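Local structure of DNA excision repair protein ERCC-6-like (Homo sapiens, 5JNO) at residues B[14-19]-B[36-41]. The protein acts as an ATP-dependent DNA translocase that senses tension on catenated DNA until it is resolved in anaphase, here represented by an N-terminal TPR segment. Sequence-based numbering, arbitrary orientation.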
ATOM      1  N   ARG B  14      -6.332   9.129   0.013  1.00 48.62           N
ATOM      2  CA  ARG B  14      -7.117  10.259  -0.480  1.00 55.06           C
ATOM      3  C   ARG B  14      -6.131  11.315  -1.035  1.00 53.86           C
ATOM      4  O   ARG B  14      -6.361  11.858  -2.106  1.00 53.73           O
ATOM      5  CB  ARG B  14      -8.010  10.830   0.644  1.00 61.31           C
ATOM      6  CG  ARG B  14      -8.784  12.121   0.342  1.00 68.02           C
ATOM      7  CD  ARG B  14      -9.512  12.637   1.592  1.00 77.43           C
ATOM      8  NE  ARG B  14     -10.535  11.681   2.076  1.00 90.81           N
ATOM      9  CZ  ARG B  14     -10.470  10.893   3.171  1.00 98.92           C
ATOM     10  NH1 ARG B  14      -9.417  10.906   4.008  1.00 97.45           N
ATOM     11  NH2 ARG B  14     -11.496  10.066   3.442  1.00 93.27           N
ATOM     12  N   TYR B  15      -5.033  11.551  -0.311  1.00 50.37           N
ATOM     13  CA  TYR B  15      -3.985  12.482  -0.738  1.00 50.63           C
ATOM     14  C   TYR B  15      -3.405  12.130  -2.088  1.00 50.46           C
ATOM     15  O   TYR B  15      -3.303  13.002  -2.947  1.00 51.69           O
ATOM     16  CB  TYR B  15      -2.856  12.606   0.295  1.00 47.83           C
ATOM     17  CG  TYR B  15      -3.263  13.274   1.592  1.00 50.37           C
ATOM     18  CD1 TYR B  15      -4.253  14.270   1.633  1.00 58.67           C
ATOM     19  CD2 TYR B  15      -2.635  12.932   2.791  1.00 53.68           C
ATOM     20  CE1 TYR B  15      -4.603  14.891   2.822  1.00 62.66           C
ATOM     21  CE2 TYR B  15      -3.000  13.523   3.992  1.00 55.15           C
ATOM     22  CZ  TYR B  15      -3.976  14.500   3.997  1.00 64.25           C
ATOM     23  OH  TYR B  15      -4.312  15.107   5.170  1.00 72.15           O
ATOM     24  N   VAL B  16      -3.064  10.866  -2.301  1.00 46.07           N
ATOM     25  CA  VAL B  16      -2.541  10.433  -3.602  1.00 46.55           C
ATOM     26  C   VAL B  16      -3.599  10.569  -4.682  1.00 49.11           C
ATOM     27  O   VAL B  16      -3.281  11.038  -5.767  1.00 48.82           O
ATOM     28  CB  VAL B  16      -1.991   8.978  -3.576  1.00 47.56           C
ATOM     29  CG1 VAL B  16      -1.654   8.445  -4.968  1.00 45.01           C
ATOM     30  CG2 VAL B  16      -0.758   8.930  -2.698  1.00 49.07           C
ATOM     31  N   LYS B  17      -4.837  10.148  -4.406  1.00 49.04           N
ATOM     32  CA  LYS B  17      -5.893  10.284  -5.402  1.00 52.51           C
ATOM     33  C   LYS B  17      -6.023  11.758  -5.869  1.00 52.65           C
ATOM     34  O   LYS B  17      -6.123  12.023  -7.062  1.00 52.63           O
ATOM     35  CB  LYS B  17      -7.234   9.811  -4.865  1.00 53.91           C
ATOM     36  CG  LYS B  17      -8.341   9.804  -5.916  1.00 59.75           C
ATOM     37  CD  LYS B  17      -9.728   9.672  -5.294  1.00 71.38           C
ATOM     38  CE  LYS B  17     -10.823   9.393  -6.334  1.00 80.36           C
ATOM     39  NZ  LYS B  17     -11.073   7.933  -6.556  1.00 85.53           N
ATOM     40  N   GLU B  18      -6.032  12.676  -4.910  1.00 52.99           N
ATOM     41  CA  GLU B  18      -6.224  14.114  -5.185  1.00 59.84           C
ATOM     42  C   GLU B  18      -4.989  14.747  -5.814  1.00 58.93           C
ATOM     43  O   GLU B  18      -5.115  15.623  -6.664  1.00 59.51           O
ATOM     44  CB  GLU B  18      -6.627  14.872  -3.918  1.00 58.06           C
ATOM     45  CG  GLU B  18      -8.091  14.657  -3.555  1.00 63.19           C
ATOM     46  CD  GLU B  18      -8.430  15.007  -2.114  1.00 66.22           C
ATOM     47  OE1 GLU B  18      -7.533  15.453  -1.365  1.00 65.78           O
ATOM     48  OE2 GLU B  18      -9.607  14.814  -1.722  1.00 69.42           O
ATOM     49  N   ALA B  19      -3.803  14.293  -5.408  1.00 58.62           N
ATOM     50  CA  ALA B  19      -2.565  14.757  -6.029  1.00 58.03           C
ATOM     51  C   ALA B  19      -2.493  14.366  -7.500  1.00 59.19           C
ATOM     52  O   ALA B  19      -2.045  15.167  -8.325  1.00 56.39           O
ATOM     53  CB  ALA B  19      -1.348  14.261  -5.275  1.00 53.73           C
ATOM     54  N   ASN B  36       3.248  15.575  -0.768  1.00 54.75           N
ATOM     55  CA  ASN B  36       4.081  15.694   0.432  1.00 56.31           C
ATOM     56  C   ASN B  36       3.417  15.247   1.703  1.00 54.71           C
ATOM     57  O   ASN B  36       4.081  14.694   2.569  1.00 57.13           O
ATOM     58  CB  ASN B  36       4.583  17.126   0.610  1.00 60.95           C
ATOM     59  CG  ASN B  36       5.853  17.363  -0.152  1.00 62.93           C
ATOM     60  OD1 ASN B  36       6.899  16.814   0.202  1.00 62.80           O
ATOM     61  ND2 ASN B  36       5.771  18.130  -1.223  1.00 64.32           N
ATOM     62  N   LEU B  37       2.128  15.538   1.836  1.00 53.81           N
ATOM     63  CA  LEU B  37       1.340  15.065   2.974  1.00 57.53           C
ATOM     64  C   LEU B  37       1.237  13.518   2.973  1.00 54.96           C
ATOM     65  O   LEU B  37       1.304  12.887   4.031  1.00 57.70           O
ATOM     66  CB  LEU B  37      -0.054  15.697   2.964  1.00 57.36           C
ATOM     67  CG  LEU B  37      -0.070  17.204   3.190  1.00 60.55           C
ATOM     68  CD1 LEU B  37      -1.434  17.789   2.856  1.00 61.55           C
ATOM     69  CD2 LEU B  37       0.331  17.548   4.616  1.00 62.86           C
ATOM     70  N   ALA B  38       1.124  12.932   1.782  1.00 53.36           N
ATOM     71  CA  ALA B  38       1.238  11.482   1.593  1.00 52.13           C
ATOM     72  C   ALA B  38       2.608  10.907   1.997  1.00 54.63           C
ATOM     73  O   ALA B  38       2.689   9.929   2.748  1.00 55.36           O
ATOM     74  CB  ALA B  38       0.920  11.118   0.153  1.00 51.37           C
ATOM     75  N   LYS B  39       3.676  11.526   1.514  1.00 53.02           N
ATOM     76  CA  LYS B  39       5.038  11.133   1.869  1.00 54.60           C
ATOM     77  C   LYS B  39       5.255  11.124   3.377  1.00 54.46           C
ATOM     78  O   LYS B  39       6.040  10.310   3.895  1.00 54.52           O
ATOM     79  CB  LYS B  39       6.074  12.069   1.203  1.00 58.62           C
ATOM     80  CG  LYS B  39       7.509  11.863   1.673  1.00 65.47           C
ATOM     81  CD  LYS B  39       8.541  12.561   0.782  1.00 75.53           C
ATOM     82  CE  LYS B  39       8.461  14.087   0.879  1.00 81.32           C
ATOM     83  NZ  LYS B  39       8.500  14.640   2.269  1.00 83.79           N
ATOM     84  N   ASP B  40       4.599  12.049   4.071  1.00 53.09           N
ATOM     85  CA  ASP B  40       4.748  12.166   5.518  1.00 56.82           C
ATOM     86  C   ASP B  40       4.093  11.029   6.273  1.00 56.18           C
ATOM     87  O   ASP B  40       4.488  10.757   7.402  1.00 58.35           O
ATOM     88  CB  ASP B  40       4.113  13.443   6.039  1.00 61.48           C
ATOM     89  CG  ASP B  40       4.857  14.709   5.620  1.00 65.62           C
ATOM     90  OD1 ASP B  40       5.986  14.679   5.052  1.00 62.30           O
ATOM     91  OD2 ASP B  40       4.257  15.758   5.887  1.00 69.07           O
ATOM     92  N   ILE B  41       3.072  10.416   5.683  1.00 54.46           N
ATOM     93  CA  ILE B  41       2.423   9.243   6.275  1.00 54.09           C
ATOM     94  C   ILE B  41       3.153   7.965   5.865  1.00 54.05           C
ATOM     95  O   ILE B  41       3.455   7.130   6.711  1.00 58.05           O
ATOM     96  CB  ILE B  41       0.935   9.155   5.854  1.00 55.61           C
ATOM     97  CG1 ILE B  41       0.186  10.416   6.303  1.00 53.29           C
ATOM     98  CG2 ILE B  41       0.282   7.885   6.416  1.00 57.16           C
ATOM     99  CD1 ILE B  41      -1.193  10.581   5.717  1.00 52.22           C
TER
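Tyr15 swings CG anti to its own carbonyl carbon (chi1 -68°), and Ile41 does the same with CG1 before running on extended at chi2, which carries CD1 back to the tyrosine ring. Three residues of 36-41 gather round the Tyr15 side chain. Leu37 takes one face: its CB sits 4.0 Å from the centroid of the Tyr15 ring and 21° off the normal, a CH-pi contact shifted toward the CD2/CE2 rim. Here the leucine offers its first methylene rather than its branched end. Ile41 comes in at the edge instead, the two side chains crossing at about a right angle, with CD1 of Ile41 3.9 Å from CE2 of Tyr15. At the root of the tyrosine side chain, Ala38 CB lies 4.1 Å from Tyr15 CB. The same methyl is met by the next residue along, Val16, whose CG2 reaches to 4.0 Å from Ala38 CB, so the methyl rests against both Tyr15 and Val16. The small residue also marks the register, Tyr15 CA and Ala38 CA being 5.8 Å apart.

The axes of 14-19 and 36-41 approach to 8.8 Å and run nearly antiparallel, at 153°: both segments lie in the TPR repeat 12-45, and this packing of helices 6-25 and 28-41 is the helical hairpin expected of that motif. Further back, Tyr15 also touches Leu34, while Tyr12 adds to the cover over Ala38 and Val16 leans on Val47 of helix 45-48. Between 14-19 and 36-41 the side-chain chemistry is apolar, a ring and a valine methyl against aliphatic carbon, consistent with van der Waals packing, the CH-pi contact and partial burial, rather than polar pairing, joining these segments.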